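Local coordinates for calcium uptake protein 2, mitochondrial (Homo sapiens, PDB 6LB7) that probably acts as a calcium-sensing EF-hand regulator of mitochondrial calcium uptake, and binds a calcium ion in this structure, at residues Tyr87-Leu90 / Leu91-Thr95; Phe33-Ser36 / Val37-Glu40. All blocks are in the same frame, centred on the assembly; numbering follows the deposited sequence.

Interaction 1: residues Tyr87-Leu90 / Leu91-Thr95; sequences YLFL and LTILT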
ATOM      1  N   TYR B  87     -15.438  17.241  -5.357  1.00 15.30           N
ATOM      2  CA  TYR B  87     -16.109  16.228  -4.535  1.00 17.18           C
ATOM      3  C   TYR B  87     -15.266  14.951  -4.422  1.00 14.44           C
ATOM      4  O   TYR B  87     -15.033  14.443  -3.320  1.00 12.29           O
ATOM      5  CB  TYR B  87     -17.504  15.958  -5.134  1.00 14.53           C
ATOM      6  CG  TYR B  87     -18.203  14.683  -4.710  1.00 12.31           C
ATOM      7  CD1 TYR B  87     -18.299  13.598  -5.580  1.00 17.68           C
ATOM      8  CD2 TYR B  87     -18.790  14.566  -3.446  1.00 13.68           C
ATOM      9  CE1 TYR B  87     -18.960  12.419  -5.190  1.00 23.73           C
ATOM     10  CE2 TYR B  87     -19.435  13.389  -3.046  1.00 18.99           C
ATOM     11  CZ  TYR B  87     -19.518  12.330  -3.920  1.00 23.18           C
ATOM     12  OH  TYR B  87     -20.166  11.182  -3.536  1.00 25.23           O
ATOM     13  N   LEU B  88     -14.759  14.441  -5.548  1.00 11.17           N
ATOM     14  CA  LEU B  88     -13.913  13.246  -5.499  1.00 20.83           C
ATOM     15  C   LEU B  88     -12.624  13.500  -4.723  1.00 23.29           C
ATOM     16  O   LEU B  88     -12.154  12.630  -3.982  1.00 17.91           O
ATOM     17  CB  LEU B  88     -13.579  12.770  -6.912  1.00 19.92           C
ATOM     18  CG  LEU B  88     -14.717  12.325  -7.835  1.00 18.00           C
ATOM     19  CD1 LEU B  88     -14.097  11.727  -9.096  1.00 19.42           C
ATOM     20  CD2 LEU B  88     -15.627  11.317  -7.116  1.00 14.54           C
ATOM     21  N   PHE B  89     -12.030  14.680  -4.893  1.00 12.50           N
ATOM     22  CA  PHE B  89     -10.816  15.008  -4.156  1.00 18.96           C
ATOM     23  C   PHE B  89     -11.059  15.013  -2.649  1.00 12.61           C
ATOM     24  O   PHE B  89     -10.281  14.433  -1.878  1.00 17.60           O
ATOM     25  CB  PHE B  89     -10.278  16.361  -4.621  1.00 18.57           C
ATOM     26  CG  PHE B  89      -9.092  16.820  -3.840  1.00 21.88           C
ATOM     27  CD1 PHE B  89      -9.199  17.880  -2.959  1.00 18.50           C
ATOM     28  CD2 PHE B  89      -7.882  16.155  -3.954  1.00 24.50           C
ATOM     29  CE1 PHE B  89      -8.097  18.287  -2.228  1.00 24.69           C
ATOM     30  CE2 PHE B  89      -6.792  16.550  -3.221  1.00 24.12           C
ATOM     31  CZ  PHE B  89      -6.900  17.616  -2.360  1.00 16.72           C
ATOM     32  N   LEU B  90     -12.135  15.675  -2.212  1.00 11.30           N
ATOM     33  CA  LEU B  90     -12.472  15.716  -0.792  1.00 11.25           C
ATOM     34  C   LEU B  90     -12.762  14.320  -0.255  1.00 12.30           C
ATOM     35  O   LEU B  90     -12.376  13.987   0.867  1.00 12.46           O
ATOM     36  CB  LEU B  90     -13.672  16.635  -0.572  1.00 11.27           C
ATOM     37  CG  LEU B  90     -13.471  18.115  -0.912  1.00 17.56           C
ATOM     38  CD1 LEU B  90     -14.798  18.817  -0.989  1.00 14.31           C
ATOM     39  CD2 LEU B  90     -12.550  18.825   0.115  1.00 14.75           C
ATOM     40  N   LEU B  91     -13.398  13.468  -1.060  1.00 11.40           N
ATOM     41  CA  LEU B  91     -13.694  12.128  -0.577  1.00 14.51           C
ATOM     42  C   LEU B  91     -12.413  11.336  -0.361  1.00 16.10           C
ATOM     43  O   LEU B  91     -12.299  10.602   0.621  1.00 11.20           O
ATOM     44  CB  LEU B  91     -14.624  11.387  -1.552  1.00 14.89           C
ATOM     45  CG  LEU B  91     -16.119  11.697  -1.645  1.00 21.23           C
ATOM     46  CD1 LEU B  91     -16.742  10.675  -2.607  1.00 21.43           C
ATOM     47  CD2 LEU B  91     -16.809  11.626  -0.290  1.00 19.12           C
ATOM     48  N   THR B  92     -11.433  11.462  -1.266  1.00 12.00           N
ATOM     49  CA  THR B  92     -10.193  10.711  -1.045  1.00 15.17           C
ATOM     50  C   THR B  92      -9.498  11.169   0.229  1.00 19.39           C
ATOM     51  O   THR B  92      -8.901  10.352   0.945  1.00 17.01           O
ATOM     52  CB  THR B  92      -9.233  10.828  -2.241  1.00 21.33           C
ATOM     53  OG1 THR B  92      -8.754  12.166  -2.380  1.00 25.02           O
ATOM     54  CG2 THR B  92      -9.912  10.423  -3.528  1.00 20.68           C
ATOM     55  N   ILE B  93      -9.602  12.459   0.550  1.00 15.61           N
ATOM     56  CA  ILE B  93      -8.902  12.985   1.716  1.00 21.06           C
ATOM     57  C   ILE B  93      -9.473  12.382   2.991  1.00 16.66           C
ATOM     58  O   ILE B  93      -8.725  12.025   3.906  1.00 15.02           O
ATOM     59  CB  ILE B  93      -8.969  14.526   1.728  1.00 26.64           C
ATOM     60  CG1 ILE B  93      -8.223  15.108   0.524  1.00 20.78           C
ATOM     61  CG2 ILE B  93      -8.453  15.083   3.068  1.00 27.30           C
ATOM     62  CD1 ILE B  93      -6.755  14.611   0.345  1.00 21.20           C
ATOM     63  N   LEU B  94     -10.805  12.220   3.054  1.00 11.89           N
ATOM     64  CA  LEU B  94     -11.459  11.684   4.247  1.00 20.02           C
ATOM     65  C   LEU B  94     -10.963  10.296   4.628  1.00 15.87           C
ATOM     66  O   LEU B  94     -11.056   9.918   5.802  1.00 18.15           O
ATOM     67  CB  LEU B  94     -12.982  11.634   4.038  1.00 20.53           C
ATOM     68  CG  LEU B  94     -13.714  12.971   4.026  1.00 24.05           C
ATOM     69  CD1 LEU B  94     -15.199  12.737   3.767  1.00 27.76           C
ATOM     70  CD2 LEU B  94     -13.521  13.677   5.352  1.00 18.83           C
ATOM     71  N   THR B  95     -10.445   9.525   3.673  1.00 14.00           N
ATOM     72  CA  THR B  95      -9.936   8.184   3.955  1.00 25.54           C
ATOM     73  C   THR B  95      -8.468   8.161   4.365  1.00 19.21           C
ATOM     74  O   THR B  95      -7.987   7.117   4.809  1.00 24.22           O
ATOM     75  CB  THR B  95     -10.095   7.273   2.721  1.00 24.66           C
ATOM     76  OG1 THR B  95      -9.280   7.774   1.652  1.00 22.87           O
ATOM     77  CG2 THR B  95     -11.534   7.232   2.259  1.00 32.77           C
TER
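Within the last turns of helix 84-94, which precedes the helix leading into the calcium-binding EF-hand loop, Tyr87 meets Leu91 and Phe89 meets Ile93, each pair one helical turn apart. Backbone bonds of the i to i+4 kind hold the spacing, for example Leu91 N to Tyr87 O at 3.0 Å. Leu91 sets its CD1 methyl over one face of the Tyr87 ring, 3.9 Å from the centroid, a CH-pi contact that leans toward CZ and the hydroxyl end. The phenol bends forward to receive it because its CG lies anti to the backbone N (chi1 162°), beside the carbonyl carbon. Phe89 adopts the same torsion, and CG1 of Ile93 lies 4.2 Å from its ring centroid, over the face. Large apolar groups suit this helix: Phe89 packs on Leu124 of helix 118-129, Ile93 on Met180 and Leu183 of helix 173-196, while Leu88 and Leu91 also meet apolar side chains of another protein's chain. Threonine suits position 92 because its short hydroxyl can fold back on the helix. Phe89 O thus takes two donors from the same face of its plane, Ile93 N and the threonine hydroxyl. The bond from Thr92 OG1 to Phe89 O measures 2.8 Å.

Interaction 2: residues Phe33-Ser36 / Val37-Glu40; sequences FLFS and VMFE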
ATOM      1  N   PHE B  33     -22.568  18.582   0.147  1.00 15.07           N
ATOM      2  CA  PHE B  33     -21.416  17.710   0.316  1.00 17.49           C
ATOM      3  C   PHE B  33     -21.458  17.009   1.667  1.00 12.34           C
ATOM      4  O   PHE B  33     -21.292  15.785   1.752  1.00 15.07           O
ATOM      5  CB  PHE B  33     -20.119  18.512   0.178  1.00 13.25           C
ATOM      6  CG  PHE B  33     -18.907  17.732   0.572  1.00 13.33           C
ATOM      7  CD1 PHE B  33     -18.457  16.692  -0.218  1.00 13.57           C
ATOM      8  CD2 PHE B  33     -18.242  18.018   1.745  1.00 16.30           C
ATOM      9  CE1 PHE B  33     -17.345  15.966   0.150  1.00 15.84           C
ATOM     10  CE2 PHE B  33     -17.144  17.284   2.123  1.00 13.83           C
ATOM     11  CZ  PHE B  33     -16.698  16.262   1.331  1.00 13.05           C
ATOM     12  N   LEU B  34     -21.676  17.776   2.738  1.00 13.06           N
ATOM     13  CA  LEU B  34     -21.735  17.186   4.072  1.00 18.44           C
ATOM     14  C   LEU B  34     -22.794  16.089   4.150  1.00 18.99           C
ATOM     15  O   LEU B  34     -22.537  15.016   4.704  1.00 16.72           O
ATOM     16  CB  LEU B  34     -22.018  18.269   5.113  1.00 13.39           C
ATOM     17  CG  LEU B  34     -20.904  19.289   5.300  1.00 15.88           C
ATOM     18  CD1 LEU B  34     -21.430  20.492   6.068  1.00 11.73           C
ATOM     19  CD2 LEU B  34     -19.690  18.656   5.997  1.00 11.59           C
ATOM     20  N   PHE B  35     -23.978  16.327   3.565  1.00 16.86           N
ATOM     21  CA  PHE B  35     -25.044  15.325   3.587  1.00 14.95           C
ATOM     22  C   PHE B  35     -24.661  14.079   2.793  1.00 20.62           C
ATOM     23  O   PHE B  35     -24.935  12.952   3.224  1.00 16.09           O
ATOM     24  CB  PHE B  35     -26.344  15.918   3.042  1.00 16.58           C
ATOM     25  CG  PHE B  35     -27.010  16.893   3.974  1.00 18.33           C
ATOM     26  CD1 PHE B  35     -26.491  17.146   5.233  1.00 25.43           C
ATOM     27  CD2 PHE B  35     -28.174  17.529   3.608  1.00 27.42           C
ATOM     28  CE1 PHE B  35     -27.107  18.030   6.095  1.00 26.32           C
ATOM     29  CE2 PHE B  35     -28.793  18.410   4.466  1.00 32.72           C
ATOM     30  CZ  PHE B  35     -28.254  18.661   5.713  1.00 21.79           C
ATOM     31  N   SER B  36     -24.036  14.252   1.631  1.00 14.80           N
ATOM     32  CA  SER B  36     -23.633  13.093   0.842  1.00 12.46           C
ATOM     33  C   SER B  36     -22.596  12.240   1.571  1.00 17.60           C
ATOM     34  O   SER B  36     -22.469  11.041   1.292  1.00 21.00           O
ATOM     35  CB  SER B  36     -23.095  13.552  -0.516  1.00 18.19           C
ATOM     36  OG  SER B  36     -21.731  13.932  -0.436  1.00 18.47           O
ATOM     37  N   VAL B  37     -21.862  12.822   2.511  1.00 16.74           N
ATOM     38  CA  VAL B  37     -20.877  12.049   3.254  1.00 19.96           C
ATOM     39  C   VAL B  37     -21.538  11.292   4.407  1.00 17.39           C
ATOM     40  O   VAL B  37     -21.169  10.157   4.718  1.00 21.95           O
ATOM     41  CB  VAL B  37     -19.759  12.996   3.735  1.00 21.86           C
ATOM     42  CG1 VAL B  37     -18.914  12.342   4.802  1.00 20.10           C
ATOM     43  CG2 VAL B  37     -18.897  13.441   2.544  1.00 15.56           C
ATOM     44  N   MET B  38     -22.520  11.900   5.053  1.00 14.98           N
ATOM     45  CA  MET B  38     -23.119  11.287   6.227  1.00 24.35           C
ATOM     46  C   MET B  38     -24.210  10.294   5.862  1.00 22.52           C
ATOM     47  O   MET B  38     -24.374   9.289   6.556  1.00 21.02           O
ATOM     48  CB  MET B  38     -23.692  12.366   7.147  1.00 19.08           C
ATOM     49  CG  MET B  38     -22.610  13.235   7.796  1.00 27.88           C
ATOM     50  SD  MET B  38     -23.286  14.064   9.232  1.00 30.64           S
ATOM     51  CE  MET B  38     -24.537  15.088   8.454  1.00 25.69           C
ATOM     52  N   PHE B  39     -24.962  10.559   4.790  1.00 25.67           N
ATOM     53  CA  PHE B  39     -26.179   9.821   4.466  1.00 27.87           C
ATOM     54  C   PHE B  39     -26.057   9.108   3.128  1.00 28.00           C
ATOM     55  O   PHE B  39     -25.366   9.568   2.220  1.00 26.37           O
ATOM     56  CB  PHE B  39     -27.401  10.749   4.422  1.00 24.00           C
ATOM     57  CG  PHE B  39     -27.546  11.614   5.646  1.00 26.30           C
ATOM     58  CD1 PHE B  39     -27.831  11.049   6.882  1.00 31.81           C
ATOM     59  CD2 PHE B  39     -27.414  12.985   5.567  1.00 19.99           C
ATOM     60  CE1 PHE B  39     -27.960  11.840   8.011  1.00 29.16           C
ATOM     61  CE2 PHE B  39     -27.538  13.780   6.698  1.00 24.84           C
ATOM     62  CZ  PHE B  39     -27.813  13.211   7.917  1.00 29.05           C
ATOM     63  N   GLU B  40     -26.817   8.033   2.974  1.00 33.52           N
ATOM     64  CA  GLU B  40     -26.853   7.350   1.667  1.00 36.71           C
ATOM     65  C   GLU B  40     -27.896   8.079   0.841  1.00 38.44           C
ATOM     66  O   GLU B  40     -27.625   8.301  -0.304  1.00 39.88           O
ATOM     67  CB  GLU B  40     -27.225   5.889   1.809  1.00 43.07           C
ATOM     68  CG  GLU B  40     -26.326   5.173   2.758  1.00 49.49           C
ATOM     69  CD  GLU B  40     -26.460   3.680   2.602  1.00 59.19           C
ATOM     70  OE1 GLU B  40     -26.093   3.195   1.537  1.00 58.31           O
ATOM     71  OE2 GLU B  40     -26.938   3.033   3.549  1.00 55.85           O
TER
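The final turn of helix 30-38 is tied by Val37 N to Phe33 O and Met38 N to Leu34 O, both 3.1 Å, and by Phe39 N to Phe35 O at 2.9 Å, after which Phe39 leaves helical angles. Val37 lays its CG2 methyl over one face of the Phe33 ring, 4.0 Å from the centroid, in a CH-pi contact; a branched valine can do this while its other methyl, CG1, turns elsewhere. Phe35 and Phe39 lie side by side and point the same way, forming an offset edge-to-face pair with centroids 5.7 Å apart and planes at 67°. The edge of Phe39 is presented to the face of Phe35, with CE2 of Phe39 coming 3.8 Å from Phe35 CD1. Ser36 is small enough for a buried spot and satisfies its own hydroxyl: chi1 of 83° places OG between the backbone N and the carbonyl carbon, from where Ser36 OG donates to Phe33 O at 2.9 Å. That carbonyl is therefore gripped twice, by OG and by Val37 N. Putting a valine at Ser36 would probably cost Phe33 O its second donor and crowd the nearby Tyr87 and Phe17. Where the helix ends, Arg13 bonds to the carbonyl oxygens of Ser36 and Glu40. Leu34 and Met38 pack on helix 173-196, Phe35 on Phe17 of helix 11-17, and Phe33 and Val37 on helix 84-94.

Helices 30-38 and 84-94 pack against each other, so interactions 1 and 2 touch directly, with centres 12 Å apart. Tyr87 sits between the two: besides carrying Leu91, Tyr87 brings CE2 to 3.5 Å from Ser36 OG and CD2 to 3.9 Å from Phe33 CD1. One turn on, Leu90 CB packs on Phe33 CZ at 3.6 Å, and further along Leu94 CD1 meets Val37 CG1 at 3.9 Å. Helix 173-196 takes side chains from both contacts, Leu94 and Leu34 sharing Ile187. Neither contact includes a calcium ligand; the Phe89 side chain in interaction 1 lies about 14 Å from the bound calcium, which Asp109, Asp111, Asn113, Met115 and Glu120 hold.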